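Local coordinates for sensor protein (Geobacter sulfurreducens, PDB 3H7M), which probably acts as a phosphorelay sensor histidine kinase, the piece here being its sensor domain, which resembles periplasmic solute-binding proteins, at residues A[71-76]-A[195-200]; A[13-18]-A[50-55]. All blocks are in the same frame, centred on the assembly; numbering follows the deposited sequence.

Overall arrangement
Contacts 1 and 2 are neighbouring seams of one mixed sheet in the sensor domain, their centres about 10 Å apart and on the same side of the chain's centre. Contact 2 comes first along the chain, a parallel pairing of 13-18 with 50-55, with helix 36-48 in the chain between them. Contact 1 then joins 71-76 to 195-200, segments far apart in sequence, in antiparallel fashion. Strand 13-18 borders strand 73-78, so the order runs 52-57, 13-18, 73-78, 181-198, and Asp72 and Val73 bond to Val14 and Gly16 between the two seams. Early and late parts of the chain thus share one half of the sheet, consistent with the discontinuous lobes of periplasmic binding proteins.

Contact 1: residues A[71-76]-A[195-200]; sequences VDVLQG and YAVRQG. With NA (sodium ion), chain B.
One face of the Tyr195 ring receives Gln75 O, 3.9 Å above its centre, while Val73 CG2 lies at the ring edge. The ring also stacks with Phe208 and meets His93 at about 70° between planes. Gln75 CB packs against Tyr195 CE2 at 3.5 Å, and Tyr195 OH is hydrogen-bonded to Thr41 OG1. The Arg198 guanidinium carries water 1 over one face and meets segment 71-76 at its edge. Arg198 NH1 donates to Val71 O at 2.9 Å, a bent bond, and also to Leu66 O. Arg198 NH2 makes a long salt bridge of 3.7 Å to Asp72 OD1, whose partner oxygen OD2 is hydrogen-bonded to Val14 N. A turn at chi3 (-66°) folds the arginine toward these acceptors; an alanine here would probably deprive Val71 O and Leu66 O of this donor and Asp72 of a distant cationic neighbour. Water 1 links Asp72 O to Arg198 N. Leu74 and Ala196 form an antiparallel hydrogen-bonded pair, and Val197 CG1 rests on Val73 CB at 3.6 Å. One residue further along the chain, beyond the pairing, Gln199 OE1 binds the sodium ion with Asp88, Ala84 and water 2. This antiparallel step in the mixed sheet of the solute-binding-protein-like domain sets late strand 181-198 beside early strand 73-78; helix 36-48 packs on Tyr195 and Gln75, helix 202-218 on Val73 and Val197, and strand 13-18 borders 73-78.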
loop_
_atom_site.group_PDB
_atom_site.type_symbol
_atom_site.label_atom_id
_atom_site.label_comp_id
_atom_site.label_asym_id
_atom_site.label_seq_id
_atom_site.Cartn_x
_atom_site.Cartn_y
_atom_site.Cartn_z
ATOM N N VAL A 71 -3.873 17.094 -2.792
ATOM C CA VAL A 71 -3.446 16.607 -1.491
ATOM C C VAL A 71 -1.978 16.962 -1.394
ATOM O O VAL A 71 -1.293 17.083 -2.407
ATOM C CB VAL A 71 -3.613 15.085 -1.349
ATOM C CG1 VAL A 71 -5.036 14.706 -1.687
ATOM C CG2 VAL A 71 -2.617 14.345 -2.239
ATOM N N ASP A 72 -1.476 17.105 -0.182
ATOM C CA ASP A 72 -0.095 17.497 -0.043
ATOM C C ASP A 72 0.894 16.372 0.154
ATOM O O ASP A 72 2.096 16.575 0.007
ATOM C CB ASP A 72 -0.004 18.505 1.094
ATOM C CG ASP A 72 -1.064 19.592 0.975
ATOM O OD1 ASP A 72 -1.083 20.290 -0.066
ATOM O OD2 ASP A 72 -1.879 19.742 1.912
ATOM N N VAL A 73 0.394 15.181 0.459
ATOM C CA VAL A 73 1.268 14.038 0.710
ATOM C C VAL A 73 0.524 12.703 0.709
ATOM O O VAL A 73 -0.684 12.638 0.981
ATOM C CB VAL A 73 1.957 14.205 2.078
ATOM C CG1 VAL A 73 0.912 14.465 3.144
ATOM C CG2 VAL A 73 2.763 12.974 2.424
ATOM N N LEU A 74 1.255 11.641 0.401
ATOM C CA LEU A 74 0.685 10.308 0.395
ATOM C C LEU A 74 1.415 9.600 1.511
ATOM O O LEU A 74 2.653 9.570 1.521
ATOM C CB LEU A 74 0.930 9.609 -0.941
ATOM C CG LEU A 74 0.304 10.290 -2.166
ATOM C CD1 LEU A 74 0.460 9.369 -3.351
ATOM C CD2 LEU A 74 -1.172 10.601 -1.946
ATOM N N GLN A 75 0.646 9.053 2.455
ATOM C CA GLN A 75 1.221 8.375 3.620
ATOM C C GLN A 75 1.729 6.979 3.375
ATOM O O GLN A 75 2.519 6.465 4.152
ATOM C CB GLN A 75 0.208 8.325 4.778
ATOM C CG GLN A 75 -1.256 8.163 4.354
ATOM C CD GLN A 75 -2.195 7.835 5.511
ATOM O OE1 GLN A 75 -2.018 8.303 6.641
ATOM N NE2 GLN A 75 -3.212 7.035 5.221
ATOM N N GLY A 76 1.281 6.353 2.295
ATOM C CA GLY A 76 1.716 4.993 2.040
ATOM C C GLY A 76 1.892 4.631 0.585
ATOM O O GLY A 76 0.946 4.214 -0.086
ATOM N N TYR A 195 6.020 7.657 3.160
ATOM C CA TYR A 195 5.400 8.887 2.683
ATOM C C TYR A 195 6.066 9.366 1.409
ATOM O O TYR A 195 7.177 8.944 1.070
ATOM C CB TYR A 195 5.484 9.999 3.727
ATOM C CG TYR A 195 4.791 9.686 5.025
ATOM C CD1 TYR A 195 5.420 8.920 6.004
ATOM C CD2 TYR A 195 3.493 10.136 5.267
ATOM C CE1 TYR A 195 4.781 8.606 7.182
ATOM C CE2 TYR A 195 2.848 9.832 6.446
ATOM C CZ TYR A 195 3.493 9.061 7.402
ATOM O OH TYR A 195 2.836 8.726 8.564
ATOM N N ALA A 196 5.363 10.253 0.714
ATOM C CA ALA A 196 5.836 10.853 -0.512
ATOM C C ALA A 196 5.097 12.184 -0.721
ATOM O O ALA A 196 3.917 12.314 -0.371
ATOM C CB ALA A 196 5.590 9.922 -1.663
ATOM N N VAL A 197 5.815 13.166 -1.267
ATOM C CA VAL A 197 5.285 14.506 -1.547
ATOM C C VAL A 197 5.718 14.944 -2.942
ATOM O O VAL A 197 6.595 14.317 -3.538
ATOM C CB VAL A 197 5.821 15.542 -0.543
ATOM C CG1 VAL A 197 5.043 15.462 0.755
ATOM C CG2 VAL A 197 7.303 15.288 -0.282
ATOM N N ARG A 198 5.112 16.015 -3.455
ATOM C CA ARG A 198 5.440 16.536 -4.791
ATOM C C ARG A 198 6.929 16.779 -4.985
ATOM O O ARG A 198 7.604 17.266 -4.083
ATOM C CB ARG A 198 4.698 17.850 -5.062
ATOM C CG ARG A 198 3.234 17.690 -5.444
ATOM C CD ARG A 198 2.583 19.028 -5.778
ATOM N NE ARG A 198 2.492 19.902 -4.614
ATOM C CZ ARG A 198 1.725 19.665 -3.555
ATOM N NH1 ARG A 198 0.972 18.574 -3.510
ATOM N NH2 ARG A 198 1.713 20.514 -2.534
ATOM N N GLN A 199 7.433 16.440 -6.168
ATOM C CA GLN A 199 8.846 16.629 -6.509
ATOM C C GLN A 199 9.293 18.042 -6.131
ATOM O O GLN A 199 8.618 19.016 -6.458
ATOM C CB GLN A 199 9.043 16.428 -8.015
ATOM C CG GLN A 199 10.490 16.269 -8.471
ATOM C CD GLN A 199 10.805 14.837 -8.856
ATOM O OE1 GLN A 199 11.097 13.997 -8.001
ATOM N NE2 GLN A 199 10.724 14.544 -10.150
ATOM N N GLY A 200 10.418 18.149 -5.431
ATOM C CA GLY A 200 10.930 19.455 -5.025
ATOM C C GLY A 200 10.221 20.176 -3.883
ATOM O O GLY A 200 10.193 21.406 -3.846
HETATM NA NA NA B . 12.651 12.268 -6.318
HETATM O O HOH W 1 3.944 17.636 -1.786
HETATM O O HOH W 2 14.285 13.289 -8.598
#

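Contact 2: residues A[13-18]-A[50-55]; sequences IVVGGD and MTVEFR
With chi1 at 174°, Val14 CG1 stands anti to the backbone N, and the Arg55 side chain, extended from CG to NE, runs across it: Val14 CG1 meets Arg55 CD at 3.4 Å. Val14 CG2 lies 4.0 Å above the plane of the Arg55 guanidinium, over its centre. Glu53 keeps the same arginine in place from its edge, since Arg55 NE donates to Glu53 OE2 at 2.6 Å in a salt bridge that reaches the oxygen from above the carboxylate plane. An aliphatic valine thus underlies an ion pair formed two residues apart on a partly exposed strand. On the face bearing Ile13, Val15, Val52 and Phe54, the contacts are apolar. Val15 lies alongside Phe54, with Val15 CB 3.8 Å from Phe54 CD1. Val15 CG2 crosses to Val52 CB at 3.9 Å. The backbones form a parallel ladder in which Ile13 and Val15 each use both N and O toward 50-55: Ile13 N reaches Thr51 O at 2.7 Å, Glu53 N returns to Ile13 O, and Val15 N and O engage Glu53 O and Arg55 N in turn. The two parallel strands run 27° apart, their connection passing through a small antiparallel sheet and then helix 36-48, which packs against Val52 and Phe54. Helix 202-218 touches Ile13 and Met50, while strand 73-78 flanks 13-18 on its other side, leaving 52-57 outermost in the chain's sheet.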
loop_
_atom_site.group_PDB
_atom_site.type_symbol
_atom_site.label_atom_id
_atom_site.label_comp_id
_atom_site.label_asym_id
_atom_site.label_seq_id
_atom_site.Cartn_x
_atom_site.Cartn_y
_atom_site.Cartn_z
ATOM N N ILE A 13 -2.243 20.278 6.471
ATOM C CA ILE A 13 -1.646 19.387 5.481
ATOM C C ILE A 13 -2.699 18.348 5.117
ATOM O O ILE A 13 -3.305 17.717 5.999
ATOM C CB ILE A 13 -0.407 18.660 6.024
ATOM C CG1 ILE A 13 0.742 19.647 6.181
ATOM C CG2 ILE A 13 0.013 17.559 5.075
ATOM C CD1 ILE A 13 0.543 20.598 7.326
ATOM N N VAL A 14 -2.926 18.191 3.820
ATOM C CA VAL A 14 -3.911 17.236 3.342
ATOM C C VAL A 14 -3.239 15.936 2.972
ATOM O O VAL A 14 -2.366 15.900 2.103
ATOM C CB VAL A 14 -4.661 17.771 2.144
ATOM C CG1 VAL A 14 -5.574 16.692 1.579
ATOM C CG2 VAL A 14 -5.478 18.960 2.583
ATOM N N VAL A 15 -3.673 14.870 3.637
ATOM C CA VAL A 15 -3.095 13.552 3.442
ATOM C C VAL A 15 -3.880 12.614 2.540
ATOM O O VAL A 15 -5.033 12.249 2.824
ATOM C CB VAL A 15 -2.881 12.857 4.785
ATOM C CG1 VAL A 15 -1.974 11.649 4.588
ATOM C CG2 VAL A 15 -2.287 13.840 5.780
ATOM N N GLY A 16 -3.231 12.219 1.451
ATOM C CA GLY A 16 -3.865 11.318 0.516
ATOM C C GLY A 16 -3.523 9.875 0.840
ATOM O O GLY A 16 -2.522 9.591 1.510
ATOM N N GLY A 17 -4.361 8.962 0.365
ATOM C CA GLY A 17 -4.127 7.548 0.596
ATOM C C GLY A 17 -5.232 6.748 -0.043
ATOM O O GLY A 17 -6.199 7.317 -0.562
ATOM N N ASP A 18 -5.093 5.432 -0.013
ATOM C CA ASP A 18 -6.092 4.540 -0.591
ATOM C C ASP A 18 -7.197 4.300 0.440
ATOM O O ASP A 18 -6.918 3.994 1.593
ATOM C CB ASP A 18 -5.437 3.211 -0.967
ATOM C CG ASP A 18 -6.346 2.307 -1.786
ATOM O OD1 ASP A 18 -7.572 2.286 -1.548
ATOM O OD2 ASP A 18 -5.823 1.590 -2.661
ATOM N N MET A 50 1.850 19.574 13.429
ATOM C CA MET A 50 1.086 19.765 12.193
ATOM C C MET A 50 -0.398 19.539 12.390
ATOM O O MET A 50 -0.846 18.923 13.361
ATOM C CB MET A 50 1.494 18.769 11.110
ATOM C CG MET A 50 2.871 18.876 10.539
ATOM S SD MET A 50 3.042 17.589 9.266
ATOM C CE MET A 50 3.516 16.252 10.267
ATOM N N THR A 51 -1.160 20.030 11.430
ATOM C CA THR A 51 -2.590 19.826 11.423
ATOM C C THR A 51 -2.807 19.108 10.106
ATOM O O THR A 51 -2.360 19.571 9.049
ATOM C CB THR A 51 -3.348 21.146 11.445
ATOM O OG1 THR A 51 -3.568 21.526 12.809
ATOM C CG2 THR A 51 -4.687 21.007 10.730
ATOM N N VAL A 52 -3.482 17.970 10.164
ATOM C CA VAL A 52 -3.705 17.180 8.963
ATOM C C VAL A 52 -5.167 16.854 8.693
ATOM O O VAL A 52 -5.966 16.716 9.614
ATOM C CB VAL A 52 -2.943 15.841 9.054
ATOM C CG1 VAL A 52 -1.459 16.082 9.185
ATOM C CG2 VAL A 52 -3.443 15.047 10.257
ATOM N N GLU A 53 -5.505 16.726 7.415
ATOM C CA GLU A 53 -6.851 16.361 7.000
ATOM C C GLU A 53 -6.633 15.120 6.158
ATOM O O GLU A 53 -5.791 15.133 5.264
ATOM C CB GLU A 53 -7.474 17.442 6.123
ATOM C CG GLU A 53 -8.887 17.125 5.681
ATOM C CD GLU A 53 -9.391 18.034 4.560
ATOM O OE1 GLU A 53 -9.224 19.270 4.657
ATOM O OE2 GLU A 53 -9.970 17.501 3.588
ATOM N N PHE A 54 -7.359 14.045 6.439
ATOM C CA PHE A 54 -7.194 12.826 5.651
ATOM C C PHE A 54 -8.201 12.812 4.522
ATOM O O PHE A 54 -9.372 13.123 4.716
ATOM C CB PHE A 54 -7.391 11.575 6.518
ATOM C CG PHE A 54 -6.253 11.306 7.481
ATOM C CD1 PHE A 54 -5.068 10.710 7.037
ATOM C CD2 PHE A 54 -6.383 11.614 8.837
ATOM C CE1 PHE A 54 -4.025 10.420 7.928
ATOM C CE2 PHE A 54 -5.351 11.332 9.741
ATOM C CZ PHE A 54 -4.164 10.729 9.288
ATOM N N ARG A 55 -7.724 12.491 3.327
ATOM C CA ARG A 55 -8.586 12.380 2.161
ATOM C C ARG A 55 -8.228 11.062 1.484
ATOM O O ARG A 55 -7.411 11.016 0.559
ATOM C CB ARG A 55 -8.378 13.548 1.196
ATOM C CG ARG A 55 -9.031 14.845 1.646
ATOM C CD ARG A 55 -8.767 15.952 0.634
ATOM N NE ARG A 55 -9.184 17.269 1.114
ATOM C CZ ARG A 55 -8.909 18.412 0.490
ATOM N NH1 ARG A 55 -8.214 18.399 -0.643
ATOM N NH2 ARG A 55 -9.326 19.566 1.001
#